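PDB 6ABW: citrate synthase from Metallosphaera sedula, which probably catalyses the condensation of oxaloacetate with acetyl-CoA and water to give citrate and CoA, a step of the tricarboxylic acid cycle. Local coordinates for residues D93-L98 with V105-T110; Y85-Q90 with A139-A144; K239-I244 with Q305-L310; K288-R293 with Y333-P338; L62-D67 with D130-L135. All blocks are in the same frame, centred on the assembly; numbering follows the deposited sequence.

Contact 1 of 5, residues D93-L98 with V105-T110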
# COMPACT_ATOMS: atom_id res chain seq x y z
N ASP A 93 19.38 8.19 -1.55
CA ASP A 93 19.29 9.49 -0.86
C ASP A 93 18.03 9.54 -0.02
O ASP A 93 18.01 10.09 1.10
CB ASP A 93 19.23 10.66 -1.86
CG ASP A 93 20.53 10.87 -2.68
OD1 ASP A 93 21.57 10.24 -2.38
OD2 ASP A 93 20.45 11.69 -3.67
N MET A 94 16.96 8.97 -0.54
CA MET A 94 15.71 9.01 0.20
C MET A 94 15.76 8.22 1.47
O MET A 94 15.29 8.69 2.52
CB MET A 94 14.57 8.46 -0.64
CG MET A 94 14.26 9.44 -1.77
SD MET A 94 12.85 8.97 -2.83
CE MET A 94 11.92 8.01 -1.66
N ILE A 95 16.36 7.04 1.42
CA ILE A 95 16.53 6.24 2.60
C ILE A 95 17.32 7.03 3.69
O ILE A 95 16.97 7.01 4.90
CB ILE A 95 17.22 4.89 2.28
CG1 ILE A 95 16.31 3.97 1.45
CG2 ILE A 95 17.65 4.18 3.57
CD1 ILE A 95 17.12 2.90 0.72
N TYR A 96 18.39 7.66 3.23
CA TYR A 96 19.28 8.39 4.12
C TYR A 96 18.72 9.75 4.54
O TYR A 96 19.24 10.36 5.45
CB TYR A 96 20.66 8.60 3.46
CG TYR A 96 21.55 7.40 3.68
CD1 TYR A 96 21.43 6.29 2.86
CD2 TYR A 96 22.46 7.38 4.69
CE1 TYR A 96 22.22 5.15 3.03
CE2 TYR A 96 23.28 6.27 4.87
CZ TYR A 96 23.14 5.16 4.07
OH TYR A 96 23.95 4.10 4.25
N SER A 97 17.60 10.19 3.98
CA SER A 97 17.03 11.47 4.42
C SER A 97 15.89 11.31 5.47
O SER A 97 15.49 12.28 6.09
CB SER A 97 16.54 12.24 3.22
OG SER A 97 15.36 11.69 2.81
N LEU A 98 15.41 10.08 5.66
CA LEU A 98 14.42 9.82 6.73
C LEU A 98 15.09 9.89 8.10
O LEU A 98 16.30 9.69 8.21
CB LEU A 98 13.75 8.49 6.48
CG LEU A 98 12.86 8.45 5.24
CD1 LEU A 98 12.40 7.02 4.93
CD2 LEU A 98 11.63 9.32 5.47
N VAL A 105 10.74 -0.95 8.41
CA VAL A 105 9.80 -1.37 7.41
C VAL A 105 9.23 -0.15 6.67
O VAL A 105 9.03 -0.19 5.45
CB VAL A 105 8.71 -2.26 8.05
CG1 VAL A 105 7.56 -2.54 7.03
CG2 VAL A 105 9.37 -3.53 8.51
N GLY A 106 9.04 0.97 7.38
CA GLY A 106 8.60 2.25 6.83
C GLY A 106 9.62 2.83 5.86
O GLY A 106 9.28 3.38 4.79
N MET A 107 10.89 2.72 6.21
CA MET A 107 11.93 3.13 5.29
C MET A 107 11.92 2.28 4.01
O MET A 107 12.07 2.78 2.89
CB MET A 107 13.27 3.06 6.01
CG MET A 107 13.33 3.97 7.20
SD MET A 107 14.90 3.85 8.12
CE MET A 107 15.97 4.40 6.91
N MET A 108 11.74 0.97 4.15
CA MET A 108 11.56 0.11 3.00
C MET A 108 10.36 0.53 2.15
O MET A 108 10.43 0.49 0.95
CB MET A 108 11.37 -1.36 3.41
CG MET A 108 12.52 -2.02 4.10
SD MET A 108 12.11 -3.80 4.37
CE MET A 108 11.82 -4.45 2.85
N GLU A 109 9.23 0.83 2.77
CA GLU A 109 8.02 1.24 2.11
C GLU A 109 8.31 2.48 1.23
O GLU A 109 7.89 2.52 0.03
CB GLU A 109 6.93 1.52 3.17
CG GLU A 109 5.58 1.90 2.66
CD GLU A 109 4.74 2.65 3.70
OE1 GLU A 109 5.18 3.73 4.16
OE2 GLU A 109 3.62 2.27 3.98
N THR A 110 9.08 3.42 1.75
CA THR A 110 9.38 4.64 1.06
C THR A 110 10.28 4.36 -0.14
O THR A 110 10.04 4.81 -1.26
CB THR A 110 9.98 5.66 2.01
OG1 THR A 110 9.08 5.88 3.10
CG2 THR A 110 10.20 6.99 1.31
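Met107 touches Leu98 with CB and CG and Ile95 with its terminal CE. Its CB lies 4.2 Å from Leu98 CD1, at the margin of contact, and CG comes closer, at 3.9 Å from that same methyl. The two side chains slide past each other in opposite directions, so Leu98 CD1 rests against the root of Met107 while the methionine runs on toward helix 89-97. With chi2 extended and the chain bent at chi3 (63°), the terminal CE turns in against Ile95, 3.4 Å from its backbone O and 3.7 Å from its CG2; the Ile95 and Met107 side chains cross at about a right angle. Helices 89-97 and 104-119, consecutive in the chain and joined by a short loop, pack together within the mostly helical citrate synthase fold, and the Ile95 and Met107 CA atoms are only 6.2 Å apart. One turn further along helix 104-119, Thr110 takes over: its CG2 receives the terminal methyl of Met94, CE, at 3.6 Å, and its OG1 faces Leu98 CD1. That hydroxyl donates to Gly106 O of its own helix, tilted 28° from the carbonyl plane, while Thr110 N reaches the same oxygen from the opposite face. A glycine in place of Thr110 would probably open a gap beside Met94 CE and Leu98 CD1 and leave Gly106 O with one donor fewer. The dimer partner closes in here as well: Met94 packs on Met94 of the second subunit, and Leu98 on Ser117 of that subunit.

Contact 2 of 5, residues Y85-Q90 with A139-A144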
# COMPACT_ATOMS: atom_id res chain seq x y z
N TYR A 85 20.95 -5.14 -8.94
CA TYR A 85 21.25 -4.56 -7.60
C TYR A 85 21.33 -3.06 -7.59
O TYR A 85 20.88 -2.45 -6.64
CB TYR A 85 22.57 -5.08 -7.03
CG TYR A 85 22.49 -6.54 -6.62
CD1 TYR A 85 21.52 -6.96 -5.69
CD2 TYR A 85 23.46 -7.45 -7.02
CE1 TYR A 85 21.42 -8.29 -5.30
CE2 TYR A 85 23.46 -8.77 -6.57
CZ TYR A 85 22.42 -9.20 -5.75
OH TYR A 85 22.43 -10.48 -5.32
N GLU A 86 21.95 -2.48 -8.62
CA GLU A 86 22.16 -1.04 -8.71
C GLU A 86 20.81 -0.34 -8.89
O GLU A 86 19.98 -0.72 -9.75
CB GLU A 86 23.18 -0.61 -9.86
CG GLU A 86 22.96 -1.25 -11.26
CD GLU A 86 24.26 -1.43 -12.16
OE1 GLU A 86 24.93 -0.41 -12.43
OE2 GLU A 86 24.58 -2.59 -12.65
N VAL A 87 20.55 0.63 -8.02
CA VAL A 87 19.39 1.53 -8.16
C VAL A 87 19.85 2.98 -8.25
O VAL A 87 20.95 3.27 -7.88
CB VAL A 87 18.42 1.37 -6.96
CG1 VAL A 87 17.92 -0.10 -6.98
CG2 VAL A 87 19.06 1.71 -5.62
N PRO A 88 18.98 3.89 -8.67
CA PRO A 88 19.48 5.26 -8.76
C PRO A 88 19.79 5.83 -7.43
O PRO A 88 19.16 5.48 -6.40
CB PRO A 88 18.35 6.01 -9.45
CG PRO A 88 17.55 4.98 -10.10
CD PRO A 88 17.64 3.77 -9.23
N GLN A 89 20.75 6.74 -7.45
CA GLN A 89 21.19 7.41 -6.25
C GLN A 89 20.06 8.09 -5.46
O GLN A 89 20.13 8.16 -4.21
CB GLN A 89 22.35 8.40 -6.52
CG GLN A 89 23.66 7.76 -6.05
CD GLN A 89 23.79 7.76 -4.53
OE1 GLN A 89 23.31 8.68 -3.85
NE2 GLN A 89 24.48 6.74 -3.99
N GLN A 90 19.03 8.53 -6.17
CA GLN A 90 17.90 9.20 -5.55
C GLN A 90 17.18 8.26 -4.58
O GLN A 90 16.68 8.71 -3.56
CB GLN A 90 16.94 9.72 -6.60
CG GLN A 90 17.48 10.88 -7.42
CD GLN A 90 18.47 10.51 -8.51
OE1 GLN A 90 18.61 9.35 -8.93
NE2 GLN A 90 19.20 11.52 -8.95
N ALA A 139 15.35 -5.45 -3.43
CA ALA A 139 15.02 -5.62 -2.01
C ALA A 139 16.26 -5.80 -1.18
O ALA A 139 16.37 -5.22 -0.10
CB ALA A 139 14.02 -6.75 -1.79
N SER A 140 17.23 -6.54 -1.72
CA SER A 140 18.54 -6.69 -1.07
C SER A 140 19.24 -5.34 -0.90
O SER A 140 19.69 -4.97 0.21
CB SER A 140 19.40 -7.69 -1.89
OG SER A 140 20.66 -7.81 -1.30
N THR A 141 19.29 -4.57 -1.98
CA THR A 141 19.89 -3.25 -1.92
C THR A 141 19.24 -2.32 -0.92
O THR A 141 19.90 -1.66 -0.14
CB THR A 141 19.84 -2.65 -3.31
OG1 THR A 141 20.53 -3.54 -4.23
CG2 THR A 141 20.52 -1.27 -3.35
N VAL A 142 17.91 -2.31 -0.94
CA VAL A 142 17.12 -1.52 0.01
C VAL A 142 17.33 -1.91 1.45
O VAL A 142 17.64 -1.05 2.27
CB VAL A 142 15.63 -1.57 -0.36
CG1 VAL A 142 14.77 -0.97 0.74
CG2 VAL A 142 15.47 -0.81 -1.70
N VAL A 143 17.29 -3.20 1.77
CA VAL A 143 17.38 -3.60 3.16
C VAL A 143 18.79 -3.34 3.74
O VAL A 143 18.95 -2.80 4.84
CB VAL A 143 16.90 -5.04 3.34
CG1 VAL A 143 17.10 -5.45 4.78
CG2 VAL A 143 15.41 -5.16 3.01
N ALA A 144 19.80 -3.57 2.92
CA ALA A 144 21.18 -3.36 3.33
C ALA A 144 21.38 -1.85 3.64
O ALA A 144 22.00 -1.50 4.65
CB ALA A 144 22.12 -3.84 2.21
O HOH W 1 22.09 -9.82 -2.44
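Tyr85 and Thr141 cross obliquely, and the hydroxyl of the threonine passes beside the tyrosine side chain to reach its backbone. Thr141 OG1 donates to Tyr85 O at 2.7 Å, with a C=O...donor angle of 123° and the donor tilted 18° from the carbonyl plane. The same OG1 lies 3.8 Å from Tyr85 CB, so the hydroxyl also lies against the root of the tyrosine side chain. The two branches of Thr141 divide the work: chi1 of -57° sets OG1 beside its own backbone N and CG2 anti to that N, and CG2 then meets Val87 CG2 tip to tip at 4.0 Å. Residues 85-88 link helix 71-84 to helix 89-97, with Pro88 at the N-cap of the latter, and run across the long helix 128-151 of this mostly helical fold. A valine in place of Thr141 would probably leave Tyr85 O without this donor and allow the linker to shift on the helix. At the far end of the tyrosine, the ring approaches Ser140 obliquely, CE1 being 4.0 Å from Ser140 CB. One water joins the two hydroxyls, 3.0 Å from Tyr85 OH and 2.7 Å from Ser140 OG. Pro158 touches Tyr85, Ser140 and Thr141 alike, Phe164 packs on Tyr85 and Ser140, and Tyr85 OH is also hydrogen-bonded to a bound glycerol, probably from the crystallisation liquor.

Contact 3 of 5, residues K239-I244 with Q305-L310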
# COMPACT_ATOMS: atom_id res chain seq x y z
N LYS A 239 12.97 -10.03 22.20
CA LYS A 239 12.97 -9.08 23.32
C LYS A 239 12.77 -9.73 24.67
O LYS A 239 13.33 -9.21 25.64
CB LYS A 239 11.98 -7.93 23.14
CG LYS A 239 12.54 -6.85 22.22
CD LYS A 239 11.43 -5.88 21.81
CE LYS A 239 12.01 -4.86 20.85
NZ LYS A 239 10.90 -4.05 20.26
N GLN A 240 12.10 -10.88 24.70
CA GLN A 240 12.09 -11.71 25.89
C GLN A 240 13.49 -12.12 26.34
O GLN A 240 13.82 -12.00 27.53
CB GLN A 240 11.28 -12.98 25.67
CG GLN A 240 9.85 -12.69 25.33
CD GLN A 240 9.11 -13.98 24.96
OE1 GLN A 240 8.03 -14.24 25.52
NE2 GLN A 240 9.64 -14.74 23.96
N PHE A 241 14.34 -12.51 25.41
CA PHE A 241 15.70 -12.94 25.71
C PHE A 241 16.55 -11.77 26.21
O PHE A 241 17.38 -11.90 27.12
CB PHE A 241 16.42 -13.61 24.55
CG PHE A 241 15.57 -14.58 23.73
CD1 PHE A 241 14.58 -15.38 24.33
CD2 PHE A 241 15.73 -14.65 22.37
CE1 PHE A 241 13.78 -16.22 23.57
CE2 PHE A 241 14.95 -15.50 21.60
CZ PHE A 241 13.97 -16.30 22.19
N VAL A 242 16.33 -10.62 25.60
CA VAL A 242 17.04 -9.43 26.00
C VAL A 242 16.70 -9.01 27.44
O VAL A 242 17.59 -8.73 28.23
CB VAL A 242 16.75 -8.27 25.06
CG1 VAL A 242 17.43 -6.97 25.57
CG2 VAL A 242 17.22 -8.62 23.66
N GLU A 243 15.44 -9.11 27.79
CA GLU A 243 14.96 -8.80 29.11
C GLU A 243 15.51 -9.77 30.16
O GLU A 243 15.84 -9.38 31.29
CB GLU A 243 13.43 -8.83 29.05
CG GLU A 243 12.67 -8.47 30.31
CD GLU A 243 11.21 -8.23 29.96
OE1 GLU A 243 10.96 -7.33 29.12
OE2 GLU A 243 10.34 -8.98 30.44
N ILE A 244 15.59 -11.04 29.80
CA ILE A 244 16.18 -12.06 30.68
C ILE A 244 17.68 -11.74 30.90
O ILE A 244 18.15 -11.74 32.06
CB ILE A 244 15.95 -13.48 30.13
CG1 ILE A 244 14.47 -13.81 30.16
CG2 ILE A 244 16.76 -14.50 30.91
CD1 ILE A 244 14.11 -14.96 29.27
N GLN A 305 17.16 -21.37 24.23
CA GLN A 305 17.08 -22.82 24.38
C GLN A 305 16.43 -23.22 25.75
O GLN A 305 15.59 -24.13 25.82
CB GLN A 305 18.44 -23.49 24.11
CG GLN A 305 18.40 -25.00 24.26
CD GLN A 305 19.35 -25.76 23.30
OE1 GLN A 305 18.98 -26.82 22.76
NE2 GLN A 305 20.53 -25.20 23.05
N LYS A 306 16.79 -22.51 26.80
CA LYS A 306 16.20 -22.77 28.12
C LYS A 306 14.72 -22.41 28.15
O LYS A 306 13.89 -23.17 28.69
CB LYS A 306 16.94 -21.93 29.17
CG LYS A 306 16.50 -22.21 30.59
CD LYS A 306 16.37 -23.72 30.97
CE LYS A 306 15.98 -23.86 32.44
NZ LYS A 306 16.17 -25.27 32.90
N LEU A 307 14.36 -21.27 27.55
CA LEU A 307 12.91 -20.94 27.42
C LEU A 307 12.14 -21.93 26.60
O LEU A 307 10.94 -22.25 26.90
CB LEU A 307 12.71 -19.55 26.82
CG LEU A 307 12.57 -18.37 27.70
CD1 LEU A 307 12.30 -17.12 26.83
CD2 LEU A 307 11.49 -18.58 28.79
N GLU A 308 12.76 -22.46 25.56
CA GLU A 308 12.06 -23.45 24.77
C GLU A 308 11.73 -24.67 25.63
O GLU A 308 10.63 -25.23 25.57
CB GLU A 308 12.99 -23.89 23.59
CG GLU A 308 12.35 -24.99 22.71
CD GLU A 308 13.30 -25.59 21.66
OE1 GLU A 308 14.53 -25.33 21.60
OE2 GLU A 308 12.76 -26.38 20.90
N GLU A 309 12.69 -25.09 26.43
CA GLU A 309 12.50 -26.27 27.31
C GLU A 309 11.38 -26.02 28.31
O GLU A 309 10.45 -26.82 28.49
CB GLU A 309 13.79 -26.59 28.10
CG GLU A 309 13.63 -27.86 28.92
CD GLU A 309 14.94 -28.47 29.41
OE1 GLU A 309 15.66 -27.77 30.19
OE2 GLU A 309 15.23 -29.66 29.06
N LEU A 310 11.48 -24.88 28.97
CA LEU A 310 10.39 -24.46 29.92
C LEU A 310 9.03 -24.37 29.23
O LEU A 310 8.00 -24.87 29.73
CB LEU A 310 10.72 -23.13 30.60
CG LEU A 310 12.00 -23.12 31.46
CD1 LEU A 310 12.33 -21.73 31.95
CD2 LEU A 310 11.87 -24.06 32.63
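Apolar packing carries the contact, and one methyl, Leu307 CD1, is its centre. It meets the Phe241 ring at the edge, in the ring plane, 3.7 Å from CE1 and 3.8 Å from CD1. Ile244 reaches toward Leu307 tip to tip, its CD1 3.7 Å from Leu307 CD1. Gln240 contributes only its aliphatic root, CB standing 4.4 Å from the same methyl. A single leucine thus bridges axes 11.4 Å apart, consistent with the modest buried surface of 122 Å². No polar bond crosses between the segments. The amide of Gln240 is engaged beyond them: OE1 accepts from Met266 N and NE2 bonds to Ala237 O, which would fix its rotation. Among aromatic neighbours, Phe326 meets the Phe241 ring edge-to-face and also touches Leu307, while Trp253 packs on Gln240 and Ile244. Helices 233-244 and 295-315 cross steeply, at 109° between the short segments, so contact is confined to a point rather than spread along a groove. The packing lies beside the acetyl-CoA site: the Gln240 side chain is about 4 Å from that of Leu265, which binds acetyl-CoA, and its bond to Met266 N, between Leu265 and Gly267, is consistent with a second-shell position there.

Contact 4 of 5, residues K288-R293 with Y333-P338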
# COMPACT_ATOMS: atom_id res chain seq x y z
N LYS A 288 22.49 -22.31 16.32
CA LYS A 288 23.50 -23.00 17.12
C LYS A 288 24.92 -22.79 16.59
O LYS A 288 25.78 -22.23 17.22
CB LYS A 288 23.17 -24.49 17.15
CG LYS A 288 24.21 -25.27 17.94
CD LYS A 288 23.60 -26.45 18.67
CE LYS A 288 24.65 -26.96 19.66
NZ LYS A 288 24.09 -28.13 20.36
N VAL A 289 25.11 -23.10 15.34
CA VAL A 289 26.39 -22.87 14.68
C VAL A 289 26.98 -21.46 14.79
O VAL A 289 28.08 -21.22 15.34
CB VAL A 289 26.21 -23.18 13.17
CG1 VAL A 289 27.57 -23.17 12.47
CG2 VAL A 289 25.43 -24.49 12.97
N ILE A 290 26.24 -20.47 14.29
CA ILE A 290 26.79 -19.14 14.21
C ILE A 290 26.74 -18.37 15.53
O ILE A 290 27.47 -17.38 15.69
CB ILE A 290 26.11 -18.30 13.08
CG1 ILE A 290 24.61 -18.19 13.29
CG2 ILE A 290 26.39 -18.95 11.73
CD1 ILE A 290 23.97 -17.17 12.40
N SER A 291 25.90 -18.80 16.48
CA SER A 291 25.83 -18.10 17.77
C SER A 291 27.04 -18.29 18.65
O SER A 291 27.35 -17.43 19.48
CB SER A 291 24.61 -18.54 18.55
OG SER A 291 23.48 -17.97 17.86
N GLU A 292 27.69 -19.44 18.47
CA GLU A 292 28.76 -19.86 19.39
C GLU A 292 29.97 -18.95 19.27
O GLU A 292 30.60 -18.65 20.26
CB GLU A 292 29.13 -21.34 19.17
CG GLU A 292 28.01 -22.38 19.43
CD GLU A 292 26.97 -22.04 20.54
OE1 GLU A 292 27.29 -22.21 21.73
OE2 GLU A 292 25.80 -21.63 20.24
N ARG A 293 30.21 -18.46 18.06
CA ARG A 293 31.36 -17.60 17.78
C ARG A 293 31.28 -16.12 18.24
O ARG A 293 32.18 -15.34 17.92
CB ARG A 293 31.63 -17.61 16.26
CG ARG A 293 31.87 -18.96 15.60
CD ARG A 293 32.93 -18.83 14.50
NE ARG A 293 32.68 -19.58 13.27
CZ ARG A 293 31.92 -19.20 12.23
NH1 ARG A 293 31.22 -18.06 12.21
NH2 ARG A 293 31.85 -20.01 11.18
N TYR A 333 20.44 -11.86 14.82
CA TYR A 333 21.35 -11.22 15.79
C TYR A 333 22.77 -11.77 15.67
O TYR A 333 23.72 -10.97 15.65
CB TYR A 333 20.84 -11.44 17.22
CG TYR A 333 21.52 -10.56 18.21
CD1 TYR A 333 21.13 -9.26 18.39
CD2 TYR A 333 22.64 -11.03 18.91
CE1 TYR A 333 21.78 -8.46 19.33
CE2 TYR A 333 23.30 -10.24 19.81
CZ TYR A 333 22.88 -8.97 20.01
OH TYR A 333 23.56 -8.21 20.95
N ALA A 334 22.90 -13.07 15.54
CA ALA A 334 24.21 -13.75 15.47
C ALA A 334 24.94 -13.31 14.18
O ALA A 334 26.15 -13.26 14.14
CB ALA A 334 23.98 -15.24 15.48
N LEU A 335 24.18 -13.01 13.11
CA LEU A 335 24.71 -12.49 11.87
C LEU A 335 25.21 -11.06 11.98
O LEU A 335 25.95 -10.64 11.08
CB LEU A 335 23.71 -12.58 10.74
CG LEU A 335 23.40 -14.01 10.31
CD1 LEU A 335 22.20 -14.03 9.43
CD2 LEU A 335 24.61 -14.69 9.59
N GLY A 336 24.79 -10.30 13.00
CA GLY A 336 25.16 -8.87 13.19
C GLY A 336 24.04 -7.89 13.01
O GLY A 336 24.27 -6.69 13.05
N PHE A 337 22.80 -8.39 12.83
CA PHE A 337 21.71 -7.46 12.62
C PHE A 337 21.15 -7.01 13.94
O PHE A 337 20.87 -7.82 14.80
CB PHE A 337 20.60 -8.05 11.75
CG PHE A 337 21.01 -8.29 10.31
CD1 PHE A 337 21.00 -7.22 9.38
CD2 PHE A 337 21.32 -9.52 9.86
CE1 PHE A 337 21.39 -7.42 8.09
CE2 PHE A 337 21.66 -9.74 8.53
CZ PHE A 337 21.75 -8.68 7.65
N PRO A 338 20.92 -5.69 14.09
CA PRO A 338 20.20 -5.29 15.28
C PRO A 338 18.73 -5.76 15.28
O PRO A 338 18.13 -5.92 14.20
CB PRO A 338 20.33 -3.77 15.28
CG PRO A 338 21.18 -3.42 14.12
CD PRO A 338 21.41 -4.58 13.26
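Ile290 has chi1 at 59°, which places CG1 between its backbone N and carbonyl carbon and points that branch at Ala334; with chi2 extended (168°), CD1 is placed where it touches both Ala334 CB and Leu335. The evidence is in the distances: Ala334 CB lies 3.7 Å from Ile290 CG1 and 3.6 Å from CD1, so the alanine methyl sits against the outer half of the isoleucine. Ile290 CD1 also meets Leu335 CD2 at 3.8 Å, the two side chains crossing obliquely. The small Ala334 side chain allows a close approach of the backbones, with the CA atoms of Ser291 and Ala334 only 5.2 Å apart. Here the end of helix 278-292 packs against the last turn of helix 325-335, which closes in a Schellman motif: Gly336 has positive phi (112°) and its N bonds to Tyr333 O at 2.9 Å. A CB at that position would run into the carbonyl O of Leu335. Ala334 CB also lies 3.7 Å from Ser291 OG, a contact without a hydrogen bond; the Ser291 hydroxyl is instead bonded to Ala287 O in the preceding turn of its own helix. Helix 179-191 covers the apolar patch, Ala184 packing on Ile290 and Met185 on Leu335, while Phe301 of helix 295-315 lies against Ser291.

Contact 5 of 5, residues L62-D67 with D130-L135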
# COMPACT_ATOMS: atom_id res chain seq x y z
N LEU A 62 11.95 -21.64 -8.35
CA LEU A 62 10.82 -22.50 -8.05
C LEU A 62 9.53 -21.78 -7.85
O LEU A 62 8.50 -22.20 -8.36
CB LEU A 62 11.17 -23.35 -6.80
CG LEU A 62 10.10 -24.21 -6.19
CD1 LEU A 62 9.76 -25.31 -7.19
CD2 LEU A 62 10.63 -24.74 -4.84
N MET A 63 9.54 -20.71 -7.07
CA MET A 63 8.34 -19.94 -6.82
C MET A 63 7.83 -19.18 -8.02
O MET A 63 6.65 -19.07 -8.22
CB MET A 63 8.57 -18.99 -5.68
CG MET A 63 8.83 -19.73 -4.38
SD MET A 63 7.76 -18.98 -3.14
CE MET A 63 6.79 -20.44 -2.73
N LEU A 64 8.72 -18.68 -8.83
CA LEU A 64 8.32 -17.87 -10.00
C LEU A 64 8.02 -18.74 -11.23
O LEU A 64 7.22 -18.36 -12.03
CB LEU A 64 9.39 -16.85 -10.32
CG LEU A 64 9.54 -15.77 -9.29
CD1 LEU A 64 10.65 -14.87 -9.76
CD2 LEU A 64 8.29 -14.98 -9.09
N TYR A 65 8.72 -19.85 -11.40
CA TYR A 65 8.60 -20.66 -12.63
C TYR A 65 8.03 -22.04 -12.40
O TYR A 65 7.71 -22.70 -13.38
CB TYR A 65 9.91 -20.79 -13.33
CG TYR A 65 10.47 -19.52 -13.83
CD1 TYR A 65 11.25 -18.74 -13.03
CD2 TYR A 65 10.21 -19.05 -15.12
CE1 TYR A 65 11.74 -17.54 -13.46
CE2 TYR A 65 10.78 -17.82 -15.57
CZ TYR A 65 11.53 -17.06 -14.71
OH TYR A 65 12.18 -15.81 -14.97
N GLY A 66 7.93 -22.49 -11.15
CA GLY A 66 7.23 -23.75 -10.84
C GLY A 66 8.11 -24.98 -10.73
O GLY A 66 7.58 -26.03 -10.37
N ASP A 67 9.41 -24.86 -10.97
CA ASP A 67 10.36 -25.93 -10.78
C ASP A 67 11.68 -25.41 -10.41
O ASP A 67 11.99 -24.26 -10.69
CB ASP A 67 10.58 -26.65 -12.10
CG ASP A 67 9.53 -27.68 -12.37
OD1 ASP A 67 9.54 -28.77 -11.68
OD2 ASP A 67 8.75 -27.41 -13.30
N ASP A 130 10.63 -11.93 -14.88
CA ASP A 130 11.87 -11.17 -14.95
C ASP A 130 11.77 -9.90 -14.07
O ASP A 130 12.76 -9.51 -13.44
CB ASP A 130 12.22 -10.72 -16.38
CG ASP A 130 12.59 -11.90 -17.37
OD1 ASP A 130 13.02 -13.01 -16.98
OD2 ASP A 130 12.46 -11.65 -18.60
N ASN A 131 10.64 -9.20 -14.13
CA ASN A 131 10.42 -8.00 -13.27
C ASN A 131 10.48 -8.36 -11.78
O ASN A 131 11.04 -7.63 -11.02
CB ASN A 131 9.08 -7.32 -13.61
CG ASN A 131 9.07 -6.71 -15.05
OD1 ASN A 131 8.00 -6.47 -15.65
ND2 ASN A 131 10.22 -6.45 -15.57
N ALA A 132 9.92 -9.50 -11.40
CA ALA A 132 9.98 -9.95 -10.00
C ALA A 132 11.41 -10.28 -9.53
O ALA A 132 11.83 -9.96 -8.39
CB ALA A 132 9.09 -11.13 -9.83
N VAL A 133 12.19 -10.93 -10.42
CA VAL A 133 13.61 -11.23 -10.11
C VAL A 133 14.39 -9.97 -9.83
O VAL A 133 15.14 -9.90 -8.87
CB VAL A 133 14.29 -12.02 -11.25
CG1 VAL A 133 15.82 -12.10 -11.05
CG2 VAL A 133 13.75 -13.45 -11.24
N LYS A 134 14.17 -8.96 -10.67
CA LYS A 134 14.88 -7.70 -10.48
C LYS A 134 14.42 -7.03 -9.14
O LYS A 134 15.20 -6.41 -8.44
CB LYS A 134 14.62 -6.75 -11.65
CG LYS A 134 15.42 -7.11 -12.94
CD LYS A 134 15.25 -6.08 -14.04
CE LYS A 134 13.97 -6.34 -14.84
NZ LYS A 134 13.81 -5.22 -15.80
N LEU A 135 13.15 -7.13 -8.83
CA LEU A 135 12.64 -6.55 -7.58
C LEU A 135 13.29 -7.22 -6.36
O LEU A 135 13.60 -6.56 -5.38
CB LEU A 135 11.08 -6.70 -7.55
CG LEU A 135 10.37 -6.08 -6.30
CD1 LEU A 135 8.93 -5.71 -6.64
CD2 LEU A 135 10.36 -7.03 -5.11
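Tyr65 and Asp130 meet through the hydroxyl end of the ring, OH standing 3.5 Å from Asp130 OD1, and their side chains cross at about a right angle. The ring and carboxylate planes are 51° apart, and the approach is a polar proximity without a hydrogen bond. The tyrosine ring also stacks with the imidazole of His61, a turn earlier in helix 56-65. This pair forms the exposed margin of the contact; inward from it the packing is wholly apolar. Leu64 inserts its forked end toward helix 128-151, CD2 lying 4.0 Å from Ala132 CB and CD1 3.7 Å from Val133 CG2, with CD1 also 4.1 Å from Ala132 CB. Both methyls therefore share the alanine, while the valine takes one of them. Helix 56-65 ends here, Gly66 leaving helical geometry with positive phi (95°) while its N still bonds to Leu62 O, so the contact joins a helix terminus to the early turns of a long helix in the mostly helical citrate synthase fold. Helix 342-365 touches both sides, its Ile359 meeting Leu64 and Ala132, and Leu77 and Leu81 of helix 71-84 pack on Val133. Beyond the turn, Asp67 forms a salt bridge with Arg381 of the second subunit.

In the fold
All five contacts are mainly buried, but contact 5 has an exposed polar edge. Contacts 2 and 5 share helix 128-151 at successive levels, and contacts 1 and 2 share helix 89-97 and touch through Met108 CE and Val143 CG2, 3.7 Å apart. Contacts 3 and 4 form a separate pair, centres 16 Å apart: contact 3, beside the acetyl-CoA site, joins helix 233-244 to helix 295-315, which lies in the chain between the two helices of contact 4. Only contact 2 has a direct hydrogen bond between its segments; the others rest mainly on apolar packing, partly aromatic in contact 3. Segments of contacts 1, 2 and 5 reach the second subunit (contact 2 through Gln90), whereas those of 3 and 4 do not.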